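Local coordinates for 2,3-dihydroxy-2,3-dihydrophenylpropionate dehydrogenase (PDB 5XTF), which probably catalyses the NAD(+)-dependent oxidation of naphthalene cis-dihydrodiol to 1,2-dihydroxynaphthalene, as a tetrameric short-chain dehydrogenase/reductase of aromatic hydrocarbon breakdown, at residues V26-A31 and L37-S42; G76-H81 and V133-S138; K86-T91 and S141-E146. All blocks are in the same frame, centred on the assembly; numbering follows the deposited sequence.

Contact 1 (V26-A31 and L37-S42); sequences VSITGA and LELVRS
Ile-28 sends the end of its longer branch against the inner side of helix 34-46, where CD1 meets the backbone as much as the side chains: it lies 3.8 Å from Val-40 N and 4.0 Å from Leu-39 CB. With CG1 anti to the carbonyl carbon (chi1 -53°) and CD1 swung fully out (chi2 167°), the branch extends from the strand to the helix. Ala-31, three residues further on, sets its methyl against the same valine, CB to Val-40 CG2 at 3.9 Å. This CG2 branch thereby serves both partners, coming within 4.0 Å of Ile-28 CD1. The segments belong to the first beta-alpha-beta unit of the Rossmann fold, where strand 25-28 runs through a glycine-rich turn into the helix; Ser-33 and Ile-35, in the residues between the segments, bind NAD(+). Gly-30 adopts a positive phi of 57° in that turn, which by itself favours glycine. Ala-31 O, still in the turn, approaches Leu-37 CA of the helix at 3.2 Å, a CH...O contact, and Leu-37 CB at 3.5 Å. The rest of Leu-37 leans outward to Leu-62 and Leu-63 of helix 57-67, while Val-50 and Ala-52 of strand 49-54 back Ile-28 and Ala-31.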
loop_
_atom_site.group_PDB
_atom_site.type_symbol
_atom_site.label_atom_id
_atom_site.label_comp_id
_atom_site.label_asym_id
_atom_site.label_seq_id
_atom_site.Cartn_x
_atom_site.Cartn_y
_atom_site.Cartn_z
ATOM N N VAL B 26 26.437 -17.138 -2.385
ATOM C CA VAL B 26 25.553 -16.109 -2.923
ATOM C C VAL B 26 26.070 -15.651 -4.279
ATOM O O VAL B 26 27.283 -15.538 -4.486
ATOM C CB VAL B 26 25.419 -14.903 -1.969
ATOM C CG1 VAL B 26 26.768 -14.235 -1.736
ATOM C CG2 VAL B 26 24.406 -13.892 -2.512
ATOM N N SER B 27 25.150 -15.349 -5.192
ATOM C CA SER B 27 25.499 -14.858 -6.512
ATOM C C SER B 27 24.812 -13.520 -6.771
ATOM O O SER B 27 23.594 -13.416 -6.626
ATOM C CB SER B 27 25.093 -15.874 -7.565
ATOM O OG SER B 27 25.497 -15.400 -8.821
ATOM N N ILE B 28 25.583 -12.521 -7.203
ATOM C CA ILE B 28 25.179 -11.112 -7.212
ATOM C C ILE B 28 25.354 -10.538 -8.620
ATOM O O ILE B 28 26.476 -10.509 -9.127
ATOM C CB ILE B 28 26.024 -10.309 -6.203
ATOM C CG1 ILE B 28 25.969 -10.971 -4.820
ATOM C CG2 ILE B 28 25.617 -8.834 -6.171
ATOM C CD1 ILE B 28 26.992 -10.455 -3.815
ATOM N N THR B 29 24.267 -10.067 -9.247
ATOM C CA THR B 29 24.400 -9.257 -10.464
ATOM C C THR B 29 24.573 -7.774 -10.106
ATOM O O THR B 29 24.359 -7.351 -8.965
ATOM C CB THR B 29 23.198 -9.400 -11.408
ATOM O OG1 THR B 29 22.111 -8.593 -10.926
ATOM C CG2 THR B 29 22.748 -10.848 -11.557
ATOM N N GLY B 30 24.937 -6.970 -11.102
ATOM C CA GLY B 30 25.247 -5.567 -10.839
ATOM C C GLY B 30 26.341 -5.359 -9.808
ATOM O O GLY B 30 26.255 -4.436 -8.992
ATOM N N ALA B 31 27.392 -6.175 -9.843
ATOM C CA ALA B 31 28.315 -6.287 -8.713
ATOM C C ALA B 31 29.574 -5.424 -8.820
ATOM O O ALA B 31 30.385 -5.422 -7.887
ATOM C CB ALA B 31 28.723 -7.751 -8.532
ATOM N N LEU B 37 28.653 -3.799 -5.510
ATOM C CA LEU B 37 30.020 -4.001 -5.041
ATOM C C LEU B 37 30.066 -4.097 -3.517
ATOM O O LEU B 37 30.810 -4.909 -2.954
ATOM C CB LEU B 37 30.900 -2.866 -5.558
ATOM C CG LEU B 37 32.321 -2.630 -5.045
ATOM C CD1 LEU B 37 33.198 -3.848 -5.222
ATOM C CD2 LEU B 37 32.899 -1.459 -5.821
ATOM N N GLU B 38 29.238 -3.308 -2.833
ATOM C CA GLU B 38 29.207 -3.397 -1.379
ATOM C C GLU B 38 28.558 -4.691 -0.911
ATOM O O GLU B 38 28.884 -5.186 0.172
ATOM C CB GLU B 38 28.484 -2.190 -0.797
ATOM C CG GLU B 38 29.265 -0.890 -0.953
ATOM C CD GLU B 38 30.684 -0.957 -0.355
ATOM O OE1 GLU B 38 30.884 -1.552 0.740
ATOM O OE2 GLU B 38 31.599 -0.403 -0.994
ATOM N N LEU B 39 27.656 -5.257 -1.707
ATOM C CA LEU B 39 27.105 -6.561 -1.360
ATOM C C LEU B 39 28.178 -7.640 -1.436
ATOM O O LEU B 39 28.246 -8.524 -0.569
ATOM C CB LEU B 39 25.926 -6.889 -2.276
ATOM C CG LEU B 39 24.753 -5.912 -2.162
ATOM C CD1 LEU B 39 23.593 -6.335 -3.069
ATOM C CD2 LEU B 39 24.316 -5.810 -0.715
ATOM N N VAL B 40 29.040 -7.569 -2.453
ATOM C CA VAL B 40 30.186 -8.472 -2.523
ATOM C C VAL B 40 31.033 -8.352 -1.267
ATOM O O VAL B 40 31.322 -9.345 -0.588
ATOM C CB VAL B 40 31.024 -8.180 -3.774
ATOM C CG1 VAL B 40 32.366 -8.944 -3.686
ATOM C CG2 VAL B 40 30.247 -8.533 -5.016
ATOM N N ARG B 41 31.444 -7.129 -0.940
ATOM C CA ARG B 41 32.275 -6.929 0.235
ATOM C C ARG B 41 31.551 -7.364 1.500
ATOM O O ARG B 41 32.159 -7.955 2.399
ATOM C CB ARG B 41 32.703 -5.469 0.318
ATOM C CG ARG B 41 33.543 -5.048 -0.866
ATOM C CD ARG B 41 33.799 -3.549 -0.888
ATOM N NE ARG B 41 34.616 -3.174 -2.038
ATOM C CZ ARG B 41 34.746 -1.936 -2.507
ATOM N NH1 ARG B 41 34.098 -0.932 -1.927
ATOM N NH2 ARG B 41 35.515 -1.699 -3.570
ATOM N N SER B 42 30.244 -7.111 1.581
ATOM C CA SER B 42 29.527 -7.430 2.812
ATOM C C SER B 42 29.323 -8.929 2.976
ATOM O O SER B 42 29.458 -9.463 4.085
ATOM C CB SER B 42 28.186 -6.703 2.839
ATOM O OG SER B 42 28.382 -5.383 3.294
#

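Contact 2 (G76-H81 and V133-S138); sequences GDVRDH and VKSYFS
His-81 and Ser-138 make the tight end of this contact, joined by a hydrogen bond of 2.6 Å between ND1 and OG that is almost straight, 174° at the hydrogen. The serine oxygen comes in at the ring edge, near the imidazole plane. His-81 CG stands anti to the backbone N (chi1 -175°), turning the ring toward helix 118-150; the same Ser-138 OG also bonds Asn-84, and Trp-118 of the second subunit stacks on the histidine. One turn back along helix 118-150 from Ser-138, Ser-135 packs against Val-78: Ser-135 CB lies 3.4 Å from Val-78 O, while Val-78 CG1 comes equally near Ser-135 OG, a hydroxyl bonded to Ile-131 O of its own helix. In this Rossmann-type fold the loop after strand 72-75 borders the cofactor cleft, and Asp-77 and Val-78 both bind NAD(+). The exposed side is looser: Arg-79 comes no nearer than 4.3 Å to the helix segment, from its N to Ser-135 CB. The guanidinium of Arg-79 grips Asp-77 side-on, NH2 to OD2 at 3.0 Å and NE to OD1 at 3.3 Å. Asp-77 OD1 also takes the Arg-79 backbone N-H, closing an Asx turn.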
loop_
_atom_site.group_PDB
_atom_site.type_symbol
_atom_site.label_atom_id
_atom_site.label_comp_id
_atom_site.label_asym_id
_atom_site.label_seq_id
_atom_site.Cartn_x
_atom_site.Cartn_y
_atom_site.Cartn_z
ATOM N N GLY B 76 29.933 -9.514 -18.359
ATOM C CA GLY B 76 28.985 -9.519 -19.453
ATOM C C GLY B 76 27.706 -8.779 -19.105
ATOM O O GLY B 76 27.610 -8.099 -18.086
ATOM N N ASP B 77 26.719 -8.954 -19.977
ATOM C CA ASP B 77 25.492 -8.160 -19.982
ATOM C C ASP B 77 24.345 -8.980 -19.402
ATOM O O ASP B 77 24.056 -10.084 -19.887
ATOM C CB ASP B 77 25.175 -7.708 -21.404
ATOM C CG ASP B 77 24.065 -6.696 -21.462
ATOM O OD1 ASP B 77 23.112 -6.772 -20.654
ATOM O OD2 ASP B 77 24.146 -5.818 -22.333
ATOM N N VAL B 78 23.696 -8.442 -18.364
ATOM C CA VAL B 78 22.639 -9.178 -17.682
ATOM C C VAL B 78 21.402 -9.359 -18.577
ATOM O O VAL B 78 20.617 -10.295 -18.371
ATOM C CB VAL B 78 22.326 -8.469 -16.340
ATOM C CG1 VAL B 78 21.430 -7.273 -16.547
ATOM C CG2 VAL B 78 21.735 -9.432 -15.327
ATOM N N ARG B 79 21.251 -8.544 -19.619
ATOM C CA ARG B 79 20.159 -8.713 -20.572
ATOM C C ARG B 79 20.319 -9.922 -21.469
ATOM O O ARG B 79 19.415 -10.199 -22.251
ATOM C CB ARG B 79 20.021 -7.481 -21.455
ATOM C CG ARG B 79 19.516 -6.286 -20.730
ATOM C CD ARG B 79 19.561 -5.098 -21.644
ATOM N NE ARG B 79 20.926 -4.678 -21.920
ATOM C CZ ARG B 79 21.231 -3.647 -22.701
ATOM N NH1 ARG B 79 20.261 -2.946 -23.288
ATOM N NH2 ARG B 79 22.502 -3.324 -22.906
ATOM N N ASP B 80 21.421 -10.649 -21.379
ATOM C CA ASP B 80 21.660 -11.825 -22.199
ATOM C C ASP B 80 21.491 -13.062 -21.323
ATOM O O ASP B 80 22.236 -13.244 -20.348
ATOM C CB ASP B 80 23.055 -11.736 -22.819
ATOM C CG ASP B 80 23.444 -12.971 -23.600
ATOM O OD1 ASP B 80 24.331 -13.719 -23.105
ATOM O OD2 ASP B 80 22.890 -13.192 -24.707
ATOM N N HIS B 81 20.512 -13.906 -21.668
ATOM C CA HIS B 81 20.149 -15.024 -20.800
ATOM C C HIS B 81 21.321 -15.980 -20.590
ATOM O O HIS B 81 21.585 -16.411 -19.460
ATOM C CB HIS B 81 18.940 -15.772 -21.374
ATOM C CG HIS B 81 18.439 -16.861 -20.487
ATOM N ND1 HIS B 81 18.024 -16.630 -19.192
ATOM C CD2 HIS B 81 18.303 -18.194 -20.693
ATOM C CE1 HIS B 81 17.657 -17.771 -18.637
ATOM N NE2 HIS B 81 17.814 -18.736 -19.527
ATOM N N VAL B 133 13.719 -5.222 -15.146
ATOM C CA VAL B 133 12.644 -6.185 -14.940
ATOM C C VAL B 133 12.918 -7.498 -15.655
ATOM O O VAL B 133 12.986 -8.551 -15.014
ATOM C CB VAL B 133 11.284 -5.620 -15.386
ATOM C CG1 VAL B 133 10.174 -6.643 -15.098
ATOM C CG2 VAL B 133 10.995 -4.279 -14.695
ATOM N N LYS B 134 13.061 -7.462 -16.982
ATOM C CA LYS B 134 13.189 -8.713 -17.721
ATOM C C LYS B 134 14.413 -9.508 -17.268
ATOM O O LYS B 134 14.346 -10.735 -17.106
ATOM C CB LYS B 134 13.249 -8.451 -19.226
ATOM C CG LYS B 134 12.908 -9.700 -19.995
ATOM C CD LYS B 134 13.164 -9.593 -21.491
ATOM C CE LYS B 134 12.762 -10.914 -22.161
ATOM N NZ LYS B 134 12.823 -10.869 -23.650
ATOM N N SER B 135 15.527 -8.836 -17.027
ATOM C CA SER B 135 16.708 -9.589 -16.638
ATOM C C SER B 135 16.639 -10.074 -15.186
ATOM O O SER B 135 17.376 -10.996 -14.828
ATOM C CB SER B 135 17.969 -8.760 -16.882
ATOM O OG SER B 135 18.116 -7.799 -15.855
ATOM N N TYR B 136 15.752 -9.521 -14.349
ATOM C CA TYR B 136 15.455 -10.184 -13.076
ATOM C C TYR B 136 14.777 -11.530 -13.320
ATOM O O TYR B 136 15.153 -12.544 -12.716
ATOM C CB TYR B 136 14.571 -9.314 -12.181
ATOM C CG TYR B 136 15.264 -8.178 -11.462
ATOM C CD1 TYR B 136 16.568 -7.796 -11.772
ATOM C CD2 TYR B 136 14.604 -7.485 -10.456
ATOM C CE1 TYR B 136 17.182 -6.745 -11.093
ATOM C CE2 TYR B 136 15.203 -6.440 -9.781
ATOM C CZ TYR B 136 16.481 -6.075 -10.095
ATOM O OH TYR B 136 17.019 -5.033 -9.395
ATOM N N PHE B 137 13.784 -11.556 -14.228
ATOM C CA PHE B 137 13.158 -12.819 -14.617
ATOM C C PHE B 137 14.193 -13.810 -15.142
ATOM O O PHE B 137 14.155 -14.999 -14.800
ATOM C CB PHE B 137 12.079 -12.578 -15.674
ATOM C CG PHE B 137 10.758 -12.096 -15.117
ATOM C CD1 PHE B 137 10.426 -10.744 -15.145
ATOM C CD2 PHE B 137 9.846 -12.992 -14.589
ATOM C CE1 PHE B 137 9.212 -10.296 -14.641
ATOM C CE2 PHE B 137 8.633 -12.555 -14.084
ATOM C CZ PHE B 137 8.318 -11.207 -14.110
ATOM N N SER B 138 15.130 -13.332 -15.965
ATOM C CA SER B 138 16.133 -14.212 -16.570
ATOM C C SER B 138 17.074 -14.805 -15.520
ATOM O O SER B 138 17.287 -16.024 -15.484
ATOM C CB SER B 138 16.908 -13.442 -17.640
ATOM O OG SER B 138 17.995 -14.200 -18.165
#

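Contact 3 (K86-T91 and S141-E146); sequences KLIKQT and SAALPE
Contact 3 is a small apolar helix-to-helix packing on one side of the central parallel sheet, where one isoleucine of helix 81-95 rests on the alanine-lined surface of helix 118-150. The two short segments run nearly parallel, with 26° between their directions, and their axes pass 9.3 Å apart. Ile-88 lies at the middle of the interface, its CA facing that of Ala-143 across 6.3 Å. Its side-chain carbons spread over three residues. Ile-88 CG1 lies over the backbone of Ala-142, 3.8 Å from Ala-142 O, and beside that residue's methyl. Ile-88 CD1 bends back from CG1 (chi2 -49°) to reach the methyl of Ala-143, CD1 to CB 4.0 Å. Ile-88 CG2, anti to the backbone N, shares Ala-142 O with CG1, also at 3.8 Å, and meets the aliphatic part of Glu-146 farther off. With only methyls at Ala-142 and Ala-143, Ile-88 comes close to the main chain of the facing helix. Beyond Ala-143 the helix is kinked at Pro-145, where the regular backbone bonding lapses.

Leu-98, in the loop leading to strand 100-103, packs on both Ile-88 and Ala-143, joining the two helices through a third side chain. Another face of helix 81-95 is turned to the sheet: Leu-87 touches Ser-27, and Thr-91 touches Val-25 and Ser-27 of strand 25-28. Thr-91 OG1 donates to Leu-87 O at 2.7 Å, sharing that carbonyl with Thr-91 N from opposite faces of its plane, and also bonds Ser-51 of strand 49-54. Ser-141 and Leu-144 on helix 118-150 touch Trp-118 and Glu-115 of the second subunit. Neighbouring helices laid side by side over one face of a parallel sheet, in near-parallel orientation, are as expected for the Rossmann-type alpha/beta/alpha sandwich to which short-chain dehydrogenases belong.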
loop_
_atom_site.group_PDB
_atom_site.type_symbol
_atom_site.label_atom_id
_atom_site.label_comp_id
_atom_site.label_asym_id
_atom_site.label_seq_id
_atom_site.Cartn_x
_atom_site.Cartn_y
_atom_site.Cartn_z
ATOM N N LYS B 86 25.569 -18.746 -17.460
ATOM C CA LYS B 86 27.003 -18.871 -17.228
ATOM C C LYS B 86 27.358 -18.527 -15.786
ATOM O O LYS B 86 28.076 -19.281 -15.115
ATOM C CB LYS B 86 27.744 -17.971 -18.210
ATOM C CG LYS B 86 29.255 -18.128 -18.259
ATOM C CD LYS B 86 29.761 -17.247 -19.406
ATOM C CE LYS B 86 31.171 -16.731 -19.201
ATOM N NZ LYS B 86 31.959 -17.705 -18.441
ATOM N N LEU B 87 26.829 -17.402 -15.285
ATOM C CA LEU B 87 27.039 -17.015 -13.888
ATOM C C LEU B 87 26.670 -18.146 -12.940
ATOM O O LEU B 87 27.462 -18.537 -12.071
ATOM C CB LEU B 87 26.222 -15.767 -13.558
ATOM C CG LEU B 87 26.315 -15.210 -12.132
ATOM C CD1 LEU B 87 27.621 -14.519 -11.933
ATOM C CD2 LEU B 87 25.156 -14.234 -11.839
ATOM N N ILE B 88 25.474 -18.707 -13.110
ATOM C CA ILE B 88 25.070 -19.816 -12.256
ATOM C C ILE B 88 26.001 -21.011 -12.455
ATOM O O ILE B 88 26.512 -21.583 -11.488
ATOM C CB ILE B 88 23.605 -20.194 -12.518
ATOM C CG1 ILE B 88 22.702 -18.962 -12.333
ATOM C CG2 ILE B 88 23.185 -21.343 -11.602
ATOM C CD1 ILE B 88 22.946 -18.186 -11.042
ATOM N N LYS B 89 26.225 -21.410 -13.712
ATOM C CA LYS B 89 27.000 -22.619 -13.971
ATOM C C LYS B 89 28.389 -22.532 -13.335
ATOM O O LYS B 89 28.844 -23.473 -12.672
ATOM C CB LYS B 89 27.095 -22.869 -15.475
ATOM C CG LYS B 89 27.679 -24.236 -15.813
ATOM C CD LYS B 89 27.865 -24.434 -17.318
ATOM C CE LYS B 89 28.056 -25.917 -17.645
ATOM N NZ LYS B 89 29.104 -26.574 -16.792
ATOM N N GLN B 90 29.058 -21.388 -13.488
ATOM C CA GLN B 90 30.362 -21.225 -12.853
ATOM C C GLN B 90 30.253 -21.263 -11.342
ATOM O O GLN B 90 31.175 -21.741 -10.661
ATOM C CB GLN B 90 30.999 -19.907 -13.279
ATOM C CG GLN B 90 31.569 -19.902 -14.683
ATOM C CD GLN B 90 32.542 -18.753 -14.895
ATOM O OE1 GLN B 90 33.074 -18.180 -13.948
ATOM N NE2 GLN B 90 32.839 -18.467 -16.138
ATOM N N THR B 91 29.155 -20.732 -10.793
ATOM C CA THR B 91 28.996 -20.743 -9.345
ATOM C C THR B 91 28.969 -22.176 -8.820
ATOM O O THR B 91 29.668 -22.512 -7.856
ATOM C CB THR B 91 27.722 -19.990 -8.937
ATOM O OG1 THR B 91 27.798 -18.618 -9.356
ATOM C CG2 THR B 91 27.561 -20.035 -7.432
ATOM N N SER B 141 15.033 -17.383 -13.416
ATOM C CA SER B 141 14.875 -18.586 -14.232
ATOM C C SER B 141 16.155 -19.425 -14.252
ATOM O O SER B 141 16.118 -20.649 -14.081
ATOM C CB SER B 141 14.481 -18.177 -15.650
ATOM O OG SER B 141 14.444 -19.289 -16.516
ATOM N N ALA B 142 17.302 -18.780 -14.428
ATOM C CA ALA B 142 18.558 -19.524 -14.464
ATOM C C ALA B 142 18.956 -20.065 -13.092
ATOM O O ALA B 142 19.633 -21.098 -13.012
ATOM C CB ALA B 142 19.663 -18.637 -15.021
ATOM N N ALA B 143 18.560 -19.397 -12.001
ATOM C CA ALA B 143 19.003 -19.819 -10.679
ATOM C C ALA B 143 18.080 -20.846 -10.037
ATOM O O ALA B 143 18.527 -21.575 -9.145
ATOM C CB ALA B 143 19.153 -18.614 -9.751
ATOM N N LEU B 144 16.831 -20.954 -10.506
ATOM C CA LEU B 144 15.771 -21.719 -9.855
ATOM C C LEU B 144 16.176 -23.165 -9.560
ATOM O O LEU B 144 16.158 -23.562 -8.388
ATOM C CB LEU B 144 14.495 -21.686 -10.700
ATOM C CG LEU B 144 13.200 -21.979 -9.941
ATOM C CD1 LEU B 144 12.979 -20.974 -8.845
ATOM C CD2 LEU B 144 12.024 -21.950 -10.868
ATOM N N PRO B 145 16.568 -23.977 -10.557
ATOM C CA PRO B 145 16.865 -25.382 -10.240
ATOM C C PRO B 145 17.870 -25.536 -9.104
ATOM O O PRO B 145 17.698 -26.426 -8.259
ATOM C CB PRO B 145 17.386 -25.935 -11.570
ATOM C CG PRO B 145 16.833 -25.011 -12.619
ATOM C CD PRO B 145 16.853 -23.672 -11.974
ATOM N N GLU B 146 18.857 -24.640 -9.003
ATOM C CA GLU B 146 19.836 -24.729 -7.923
ATOM C C GLU B 146 19.295 -24.204 -6.595
ATOM O O GLU B 146 19.643 -24.739 -5.536
ATOM C CB GLU B 146 21.107 -23.979 -8.321
ATOM C CG GLU B 146 21.902 -24.710 -9.413
ATOM C CD GLU B 146 22.395 -26.096 -8.948
ATOM O OE1 GLU B 146 22.843 -26.219 -7.779
ATOM O OE2 GLU B 146 22.312 -27.072 -9.735
#

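The three contacts lie within a single Rossmann-type domain. Contact 1 closes first along the chain, within one beta-alpha-beta unit; contacts 2 and 3 follow, their segments alternating, because both join the region from 76 to 91 to helix 118-150. Their centres lie 12 Å apart, and each is about 16 Å from that of contact 1. Direct packing links them: Thr-29 of contact 1 touches Val-78 and Leu-87, and His-81 of contact 2 touches Ala-142 of contact 3. Contacts 1 and 2 adjoin the NAD(+) cleft, whereas contacts 2 and 3 reach the second subunit of the tetramer.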